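Local coordinates for uncharacterized conserved protein (Staphylococcus epidermidis, PDB 3FRM), which is of unknown function, although both halves of its chain resemble GNAT acetyltransferases, which suggests a related fold and possibly a related activity, at residues 134-139 / 150-155; 141-146 / 248-253. All coordinates share one frame; numbering follows the deposited sequence.

Contact 1 (134-139 / 150-155); sequences HVYDAF and MVKQHI
Asp137 OD2 lies 3.7 Å from Lys152 NZ, a long salt bridge with no hydrogen bond, so any attraction is probably weak and electrostatic. The lysine crosses the aspartate at about a right angle; its chain bends at chi3 (69°) and passes the carboxylate with its aliphatic part, leaving NZ farther from OD2 than CD and CE. Lys152 CD is placed only 2.9 Å from Asp137 OD2, too close for a carbon and an oxygen, so the exact setting of this pair is doubtful. Beside it, with CG anti to the backbone N (chi1 -173°), the Tyr136 ring extends toward helix 145-158. Its CD2 meets Lys152 CG at 3.7 Å. Tyr136 OH touches Val151 CG1 at 3.2 Å, with CZ behind it, the two side chains crossing at about a right angle. Both neighbours approach the ring obliquely, so this is side-chain packing and not a stack. Segment 134-139 includes a type I turn from Tyr136 to Phe139, and Tyr136 also rests on Ile178 of strand 174-183. Helix 145-158 packs back on helix 129-136 through Ile155 against Tyr132. The order strand 120-123, two helices, strand 165-171 is consistent with the start of a GNAT domain.

Contact 2 (141-146 / 248-253); sequences RPFGDS and HILKEN
Phe143 reaches across to Leu250 and Glu252, and its ring carries the whole of the contact, which buries 121 Å² with no hydrogen bond across it. The tight part is around CD1 and CE1 of that ring. Leu250 CD2 lies 3.5 Å from Phe143 CE1, the two side chains coming from opposite directions, with the methyl oblique to the ring. Leu250 delivers this methyl with CG anti to the backbone N (chi1 175°). Next to it, Glu252 OE1 sits near the ring plane, 3.4 Å from Phe143 CD1, and the carboxylate stands almost upright to the ring, the planes 86° apart. A carboxylate oxygen at an aromatic edge faces the slightly positive ring hydrogens, which probably makes the approach mildly favourable. OE1 has its polar partner in Gln96 NE2, a hydrogen bond that fixes the acid from the strand side. Tyr37, edge-to-face, and Tyr147 add further aromatic contacts to the Phe143 ring.

The other side is looser. Pro142, Asp145 and Ser146 are exposed and barely touch segment 248-253 or do not touch it at all. There Asp145 OD2 accepts a bond from Arg141 NH1 (2.8 Å, N-H...O angle 138°), tilted from both groups' planes. This salt bridge spans the type I turn that leads through Gly144, the N-cap, into helix 145-158.

In the fold, strand 241-251 runs antiparallel to strands 72-75 and 96-105, so the C-terminal strand lies between two strands of the first half within the one mixed sheet, and the loop before helix 145-158 rests against the end of that strand.

Both contacts lie at the surface, with no buried residue among those that touch, and both involve helix 145-158, contact 2 through the loop just before it and contact 1 further along. Contact 1 is local, joining two consecutive helices of the C-terminal half by a long charge pair and oblique packing; contact 2 joins residues about a hundred positions apart, bringing that half against a strand inserted between strands of the first half, through an aromatic ring meeting a methyl and a carboxylate. Their centres are 15 Å apart. The segments adjoin in sequence, and a hydrogen bond from Arg141 NH2 to Asp137 O ties the two first segments together.

Contact 1 (134-139 / 150-155)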
ATOM      1  N   HIS A 134     -17.341  18.264   2.956  1.00 21.53           N
ATOM      2  CA  HIS A 134     -16.598  18.483   4.158  1.00 22.32           C
ATOM      3  C   HIS A 134     -15.622  17.357   4.473  1.00 21.67           C
ATOM      4  O   HIS A 134     -14.484  17.612   4.863  1.00 21.32           O
ATOM      5  CB  HIS A 134     -17.554  18.676   5.325  1.00 23.49           C
ATOM      6  CG  HIS A 134     -16.849  18.864   6.620  1.00 25.50           C
ATOM      7  ND1 HIS A 134     -16.707  17.846   7.543  1.00 27.62           N
ATOM      8  CD2 HIS A 134     -16.183  19.931   7.120  1.00 26.57           C
ATOM      9  CE1 HIS A 134     -16.006  18.288   8.571  1.00 29.34           C
ATOM     10  NE2 HIS A 134     -15.679  19.551   8.340  1.00 27.15           N
ATOM     11  N   VAL A 135     -16.055  16.113   4.308  1.00 20.90           N
ATOM     12  CA  VAL A 135     -15.169  14.996   4.571  1.00 19.69           C
ATOM     13  C   VAL A 135     -14.112  14.947   3.466  1.00 20.73           C
ATOM     14  O   VAL A 135     -12.903  14.748   3.697  1.00 19.91           O
ATOM     15  CB  VAL A 135     -15.947  13.666   4.599  1.00 19.76           C
ATOM     16  CG1 VAL A 135     -14.953  12.464   4.703  1.00 16.54           C
ATOM     17  CG2 VAL A 135     -17.003  13.674   5.714  1.00 17.82           C
ATOM     18  N   TYR A 136     -14.602  15.120   2.257  1.00 21.27           N
ATOM     19  CA  TYR A 136     -13.770  15.156   1.095  1.00 22.45           C
ATOM     20  C   TYR A 136     -12.545  16.072   1.282  1.00 22.29           C
ATOM     21  O   TYR A 136     -11.422  15.668   0.964  1.00 20.85           O
ATOM     22  CB  TYR A 136     -14.609  15.555  -0.124  1.00 22.86           C
ATOM     23  CG  TYR A 136     -13.806  15.438  -1.348  1.00 25.20           C
ATOM     24  CD1 TYR A 136     -13.557  14.181  -1.939  1.00 24.78           C
ATOM     25  CD2 TYR A 136     -13.227  16.568  -1.896  1.00 23.46           C
ATOM     26  CE1 TYR A 136     -12.736  14.084  -3.074  1.00 27.85           C
ATOM     27  CE2 TYR A 136     -12.442  16.487  -3.018  1.00 28.10           C
ATOM     28  CZ  TYR A 136     -12.187  15.259  -3.601  1.00 28.93           C
ATOM     29  OH  TYR A 136     -11.375  15.262  -4.709  1.00 34.63           O
ATOM     30  N   ASP A 137     -12.784  17.233   1.884  1.00 23.37           N
ATOM     31  CA  ASP A 137     -11.791  18.279   2.193  1.00 25.35           C
ATOM     32  C   ASP A 137     -10.602  17.856   3.004  1.00 25.31           C
ATOM     33  O   ASP A 137      -9.540  18.449   2.891  1.00 25.85           O
ATOM     34  CB  ASP A 137     -12.458  19.436   2.956  1.00 25.40           C
ATOM     35  CG  ASP A 137     -12.591  20.641   2.112  1.00 30.97           C
ATOM     36  OD1 ASP A 137     -12.422  21.797   2.596  1.00 38.07           O
ATOM     37  OD2 ASP A 137     -12.825  20.425   0.903  1.00 37.53           O
ATOM     38  N   ALA A 138     -10.812  16.831   3.824  1.00 25.88           N
ATOM     39  CA  ALA A 138      -9.804  16.207   4.684  1.00 24.87           C
ATOM     40  C   ALA A 138      -8.867  15.285   3.972  1.00 24.33           C
ATOM     41  O   ALA A 138      -7.831  14.973   4.524  1.00 25.08           O
ATOM     42  CB  ALA A 138     -10.486  15.438   5.776  1.00 24.98           C
ATOM     43  N   PHE A 139      -9.227  14.819   2.780  1.00 23.97           N
ATOM     44  CA  PHE A 139      -8.438  13.827   2.036  1.00 23.79           C
ATOM     45  C   PHE A 139      -7.070  14.312   1.552  1.00 23.36           C
ATOM     46  O   PHE A 139      -6.885  15.505   1.243  1.00 25.00           O
ATOM     47  CB  PHE A 139      -9.184  13.439   0.762  1.00 24.44           C
ATOM     48  CG  PHE A 139     -10.278  12.452   0.961  1.00 26.29           C
ATOM     49  CD1 PHE A 139     -11.026  12.434   2.148  1.00 27.50           C
ATOM     50  CD2 PHE A 139     -10.592  11.552  -0.070  1.00 28.15           C
ATOM     51  CE1 PHE A 139     -12.057  11.494   2.332  1.00 29.53           C
ATOM     52  CE2 PHE A 139     -11.619  10.624   0.065  1.00 28.19           C
ATOM     53  CZ  PHE A 139     -12.356  10.589   1.275  1.00 30.69           C
HETATM   54  N   MSE A 150     -11.026  22.327  -7.516  1.00 23.48           N
HETATM   55  CA  MSE A 150     -11.733  22.249  -8.792  1.00 24.46           C
HETATM   56  C   MSE A 150     -12.444  20.899  -8.910  1.00 23.66           C
HETATM   57  O   MSE A 150     -13.454  20.797  -9.576  1.00 23.52           O
HETATM   58  CB  MSE A 150     -10.897  22.685 -10.034  1.00 25.25           C
HETATM   59  CG  MSE A 150     -10.153  21.653 -10.863  1.00 29.71           C
HETATM   60 SE   MSE A 150     -10.932  19.947 -11.657  0.90 44.99          SE
HETATM   61  CE  MSE A 150      -9.249  18.928 -11.657  1.00 38.98           C
ATOM     62  N   VAL A 151     -11.949  19.877  -8.230  1.00 23.73           N
ATOM     63  CA  VAL A 151     -12.684  18.629  -8.187  1.00 24.16           C
ATOM     64  C   VAL A 151     -13.922  18.800  -7.295  1.00 24.71           C
ATOM     65  O   VAL A 151     -14.978  18.300  -7.632  1.00 24.85           O
ATOM     66  CB  VAL A 151     -11.798  17.443  -7.763  1.00 24.35           C
ATOM     67  CG1 VAL A 151     -12.639  16.222  -7.441  1.00 24.00           C
ATOM     68  CG2 VAL A 151     -10.791  17.111  -8.890  1.00 25.53           C
ATOM     69  N   LYS A 152     -13.803  19.551  -6.199  1.00 25.02           N
ATOM     70  CA  LYS A 152     -14.951  19.876  -5.359  1.00 25.03           C
ATOM     71  C   LYS A 152     -16.056  20.551  -6.130  1.00 24.75           C
ATOM     72  O   LYS A 152     -17.191  20.127  -6.100  1.00 25.42           O
ATOM     73  CB  LYS A 152     -14.549  20.781  -4.206  1.00 25.38           C
ATOM     74  CG  LYS A 152     -14.257  20.028  -2.902  1.00 28.11           C
ATOM     75  CD  LYS A 152     -13.800  20.993  -1.803  1.00 30.34           C
ATOM     76  CE  LYS A 152     -14.918  21.920  -1.338  1.00 34.35           C
ATOM     77  NZ  LYS A 152     -14.442  23.238  -0.783  1.00 35.83           N
ATOM     78  N   GLN A 153     -15.711  21.599  -6.846  1.00 25.41           N
ATOM     79  CA  GLN A 153     -16.661  22.321  -7.680  1.00 25.75           C
ATOM     80  C   GLN A 153     -17.349  21.389  -8.682  1.00 25.00           C
ATOM     81  O   GLN A 153     -18.517  21.469  -8.923  1.00 25.36           O
ATOM     82  CB  GLN A 153     -15.939  23.480  -8.409  1.00 25.35           C
ATOM     83  CG  GLN A 153     -16.056  24.819  -7.685  1.00 28.63           C
ATOM     84  CD  GLN A 153     -17.399  25.513  -7.965  1.00 33.11           C
ATOM     85  OE1 GLN A 153     -18.466  24.879  -7.906  1.00 34.97           O
ATOM     86  NE2 GLN A 153     -17.349  26.815  -8.298  1.00 35.41           N
ATOM     87  N   HIS A 154     -16.606  20.487  -9.257  1.00 25.45           N
ATOM     88  CA  HIS A 154     -17.176  19.557 -10.228  1.00 26.64           C
ATOM     89  C   HIS A 154     -18.250  18.629  -9.620  1.00 25.56           C
ATOM     90  O   HIS A 154     -19.360  18.553 -10.139  1.00 25.96           O
ATOM     91  CB  HIS A 154     -16.036  18.809 -10.899  1.00 26.90           C
ATOM     92  CG  HIS A 154     -16.476  17.777 -11.888  1.00 33.45           C
ATOM     93  ND1 HIS A 154     -17.301  18.068 -12.958  1.00 36.47           N
ATOM     94  CD2 HIS A 154     -16.167  16.462 -11.994  1.00 35.62           C
ATOM     95  CE1 HIS A 154     -17.489  16.974 -13.676  1.00 37.03           C
ATOM     96  NE2 HIS A 154     -16.811  15.987 -13.113  1.00 39.57           N
ATOM     97  N   ILE A 155     -17.929  17.977  -8.506  1.00 24.98           N
ATOM     98  CA  ILE A 155     -18.888  17.166  -7.744  1.00 24.02           C
ATOM     99  C   ILE A 155     -20.120  17.965  -7.291  1.00 24.08           C
ATOM    100  O   ILE A 155     -21.295  17.501  -7.374  1.00 23.54           O
ATOM    101  CB  ILE A 155     -18.251  16.598  -6.465  1.00 23.73           C
ATOM    102  CG1 ILE A 155     -16.945  15.893  -6.773  1.00 22.17           C
ATOM    103  CG2 ILE A 155     -19.226  15.666  -5.731  1.00 22.11           C
ATOM    104  CD1 ILE A 155     -16.330  15.265  -5.528  1.00 21.94           C
TER

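Contact 2 (141-146 / 248-253)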
ATOM      1  N   ARG A 141      -4.126  15.481  -0.714  1.00 21.07           N
ATOM      2  CA  ARG A 141      -4.235  16.252  -1.933  1.00 18.84           C
ATOM      3  C   ARG A 141      -2.961  16.123  -2.755  1.00 19.47           C
ATOM      4  O   ARG A 141      -2.086  17.002  -2.701  1.00 18.95           O
ATOM      5  CB  ARG A 141      -4.555  17.683  -1.611  1.00 18.61           C
ATOM      6  CG  ARG A 141      -5.873  17.853  -0.929  1.00 15.57           C
ATOM      7  CD  ARG A 141      -6.111  19.311  -0.622  1.00 14.71           C
ATOM      8  NE  ARG A 141      -7.290  19.459   0.205  1.00 10.23           N
ATOM      9  CZ  ARG A 141      -7.811  20.619   0.606  1.00 14.71           C
ATOM     10  NH1 ARG A 141      -7.262  21.830   0.228  1.00 12.94           N
ATOM     11  NH2 ARG A 141      -8.895  20.574   1.402  1.00 13.80           N
ATOM     12  N   PRO A 142      -2.850  15.028  -3.534  1.00 18.90           N
ATOM     13  CA  PRO A 142      -1.552  14.832  -4.154  1.00 18.80           C
ATOM     14  C   PRO A 142      -1.198  15.862  -5.204  1.00 18.30           C
ATOM     15  O   PRO A 142      -0.029  15.948  -5.533  1.00 17.15           O
ATOM     16  CB  PRO A 142      -1.635  13.418  -4.773  1.00 18.43           C
ATOM     17  CG  PRO A 142      -3.058  13.082  -4.787  1.00 18.99           C
ATOM     18  CD  PRO A 142      -3.745  13.874  -3.724  1.00 18.88           C
ATOM     19  N   PHE A 143      -2.189  16.623  -5.714  1.00 18.27           N
ATOM     20  CA  PHE A 143      -1.953  17.592  -6.798  1.00 17.43           C
ATOM     21  C   PHE A 143      -2.242  18.965  -6.259  1.00 17.08           C
ATOM     22  O   PHE A 143      -2.472  19.900  -7.002  1.00 16.56           O
ATOM     23  CB  PHE A 143      -2.799  17.304  -8.059  1.00 16.75           C
ATOM     24  CG  PHE A 143      -2.734  15.853  -8.528  1.00 17.37           C
ATOM     25  CD1 PHE A 143      -1.548  15.305  -9.005  1.00 16.27           C
ATOM     26  CD2 PHE A 143      -3.869  15.046  -8.486  1.00 16.00           C
ATOM     27  CE1 PHE A 143      -1.489  13.961  -9.418  1.00 16.01           C
ATOM     28  CE2 PHE A 143      -3.834  13.725  -8.915  1.00 19.58           C
ATOM     29  CZ  PHE A 143      -2.644  13.169  -9.372  1.00 18.51           C
ATOM     30  N   GLY A 144      -2.244  19.090  -4.949  1.00 16.80           N
ATOM     31  CA  GLY A 144      -2.403  20.424  -4.374  1.00 16.96           C
ATOM     32  C   GLY A 144      -3.825  20.889  -4.222  1.00 17.16           C
ATOM     33  O   GLY A 144      -4.763  20.249  -4.697  1.00 17.70           O
ATOM     34  N   ASP A 145      -3.961  22.025  -3.555  1.00 17.13           N
ATOM     35  CA  ASP A 145      -5.224  22.569  -3.061  1.00 18.48           C
ATOM     36  C   ASP A 145      -6.205  22.959  -4.149  1.00 19.21           C
ATOM     37  O   ASP A 145      -7.391  22.564  -4.120  1.00 19.38           O
ATOM     38  CB  ASP A 145      -4.947  23.814  -2.165  1.00 17.03           C
ATOM     39  CG  ASP A 145      -4.169  23.448  -0.903  1.00 19.05           C
ATOM     40  OD1 ASP A 145      -3.170  24.133  -0.581  1.00 22.00           O
ATOM     41  OD2 ASP A 145      -4.518  22.417  -0.246  1.00 21.43           O
ATOM     42  N   SER A 146      -5.710  23.778  -5.068  1.00 18.90           N
ATOM     43  CA  SER A 146      -6.502  24.272  -6.166  1.00 19.58           C
ATOM     44  C   SER A 146      -7.027  23.156  -7.069  1.00 19.55           C
ATOM     45  O   SER A 146      -8.149  23.250  -7.586  1.00 19.84           O
ATOM     46  CB  SER A 146      -5.685  25.318  -6.947  1.00 20.01           C
ATOM     47  OG  SER A 146      -6.014  25.356  -8.307  1.00 21.69           O
ATOM     48  N   HIS A 248       0.546   2.688 -15.080  1.00 17.97           N
ATOM     49  CA  HIS A 248      -0.022   3.942 -15.488  1.00 19.26           C
ATOM     50  C   HIS A 248       1.009   5.060 -15.216  1.00 17.49           C
ATOM     51  O   HIS A 248       1.790   5.034 -14.259  1.00 16.18           O
ATOM     52  CB  HIS A 248      -1.400   4.208 -14.830  1.00 19.83           C
ATOM     53  CG  HIS A 248      -1.312   4.920 -13.524  1.00 25.11           C
ATOM     54  ND1 HIS A 248      -1.221   4.254 -12.318  1.00 29.78           N
ATOM     55  CD2 HIS A 248      -1.237   6.241 -13.233  1.00 31.50           C
ATOM     56  CE1 HIS A 248      -1.104   5.134 -11.339  1.00 31.76           C
ATOM     57  NE2 HIS A 248      -1.124   6.345 -11.865  1.00 35.89           N
ATOM     58  N   ILE A 249       1.062   6.002 -16.120  1.00 16.59           N
ATOM     59  CA  ILE A 249       2.056   7.037 -15.980  1.00 16.61           C
ATOM     60  C   ILE A 249       1.394   8.373 -16.102  1.00 16.08           C
ATOM     61  O   ILE A 249       0.394   8.480 -16.796  1.00 14.73           O
ATOM     62  CB  ILE A 249       3.153   6.861 -17.047  1.00 16.30           C
ATOM     63  CG1 ILE A 249       2.580   6.902 -18.450  1.00 12.98           C
ATOM     64  CG2 ILE A 249       3.837   5.492 -16.856  1.00 17.36           C
ATOM     65  CD1 ILE A 249       3.681   7.125 -19.495  1.00 14.58           C
ATOM     66  N   LEU A 250       2.004   9.390 -15.488  1.00 17.22           N
ATOM     67  CA  LEU A 250       1.471  10.741 -15.404  1.00 17.13           C
ATOM     68  C   LEU A 250       2.613  11.734 -15.410  1.00 18.21           C
ATOM     69  O   LEU A 250       3.592  11.561 -14.674  1.00 17.69           O
ATOM     70  CB  LEU A 250       0.661  10.914 -14.083  1.00 18.12           C
ATOM     71  CG  LEU A 250       0.092  12.320 -13.727  1.00 17.65           C
ATOM     72  CD1 LEU A 250      -0.825  12.836 -14.844  1.00 13.98           C
ATOM     73  CD2 LEU A 250      -0.725  12.236 -12.416  1.00 15.97           C
ATOM     74  N   LYS A 251       2.496  12.749 -16.264  1.00 18.86           N
ATOM     75  CA  LYS A 251       3.347  13.928 -16.245  1.00 18.91           C
ATOM     76  C   LYS A 251       2.416  15.107 -16.058  1.00 19.82           C
ATOM     77  O   LYS A 251       1.593  15.383 -16.909  1.00 20.07           O
ATOM     78  CB  LYS A 251       4.108  14.110 -17.545  1.00 19.16           C
ATOM     79  CG  LYS A 251       5.175  15.190 -17.463  1.00 19.35           C
ATOM     80  CD  LYS A 251       5.964  15.230 -18.767  1.00 25.48           C
ATOM     81  CE  LYS A 251       7.069  16.275 -18.744  1.00 27.06           C
ATOM     82  NZ  LYS A 251       8.059  16.005 -19.840  1.00 30.85           N
ATOM     83  N   GLU A 252       2.544  15.793 -14.934  1.00 20.64           N
ATOM     84  CA  GLU A 252       1.599  16.831 -14.564  1.00 22.08           C
ATOM     85  C   GLU A 252       1.724  18.074 -15.437  1.00 21.81           C
ATOM     86  O   GLU A 252       0.757  18.825 -15.555  1.00 22.49           O
ATOM     87  CB  GLU A 252       1.754  17.158 -13.098  1.00 21.57           C
ATOM     88  CG  GLU A 252       1.321  15.992 -12.186  1.00 26.59           C
ATOM     89  CD  GLU A 252       1.548  16.248 -10.678  1.00 30.54           C
ATOM     90  OE1 GLU A 252       1.714  15.242  -9.939  1.00 33.77           O
ATOM     91  OE2 GLU A 252       1.542  17.427 -10.223  1.00 26.77           O
ATOM     92  N   ASN A 253       2.870  18.259 -16.093  1.00 22.05           N
ATOM     93  CA  ASN A 253       3.058  19.418 -16.985  1.00 22.71           C
ATOM     94  C   ASN A 253       3.785  19.147 -18.288  1.00 24.17           C
ATOM     95  O   ASN A 253       4.979  18.810 -18.280  1.00 25.02           O
ATOM     96  CB  ASN A 253       3.772  20.557 -16.258  1.00 21.50           C
ATOM     97  CG  ASN A 253       2.993  21.038 -15.051  1.00 23.05           C
ATOM     98  OD1 ASN A 253       1.969  21.756 -15.150  1.00 21.89           O
ATOM     99  ND2 ASN A 253       3.439  20.608 -13.895  1.00 22.89           N
TER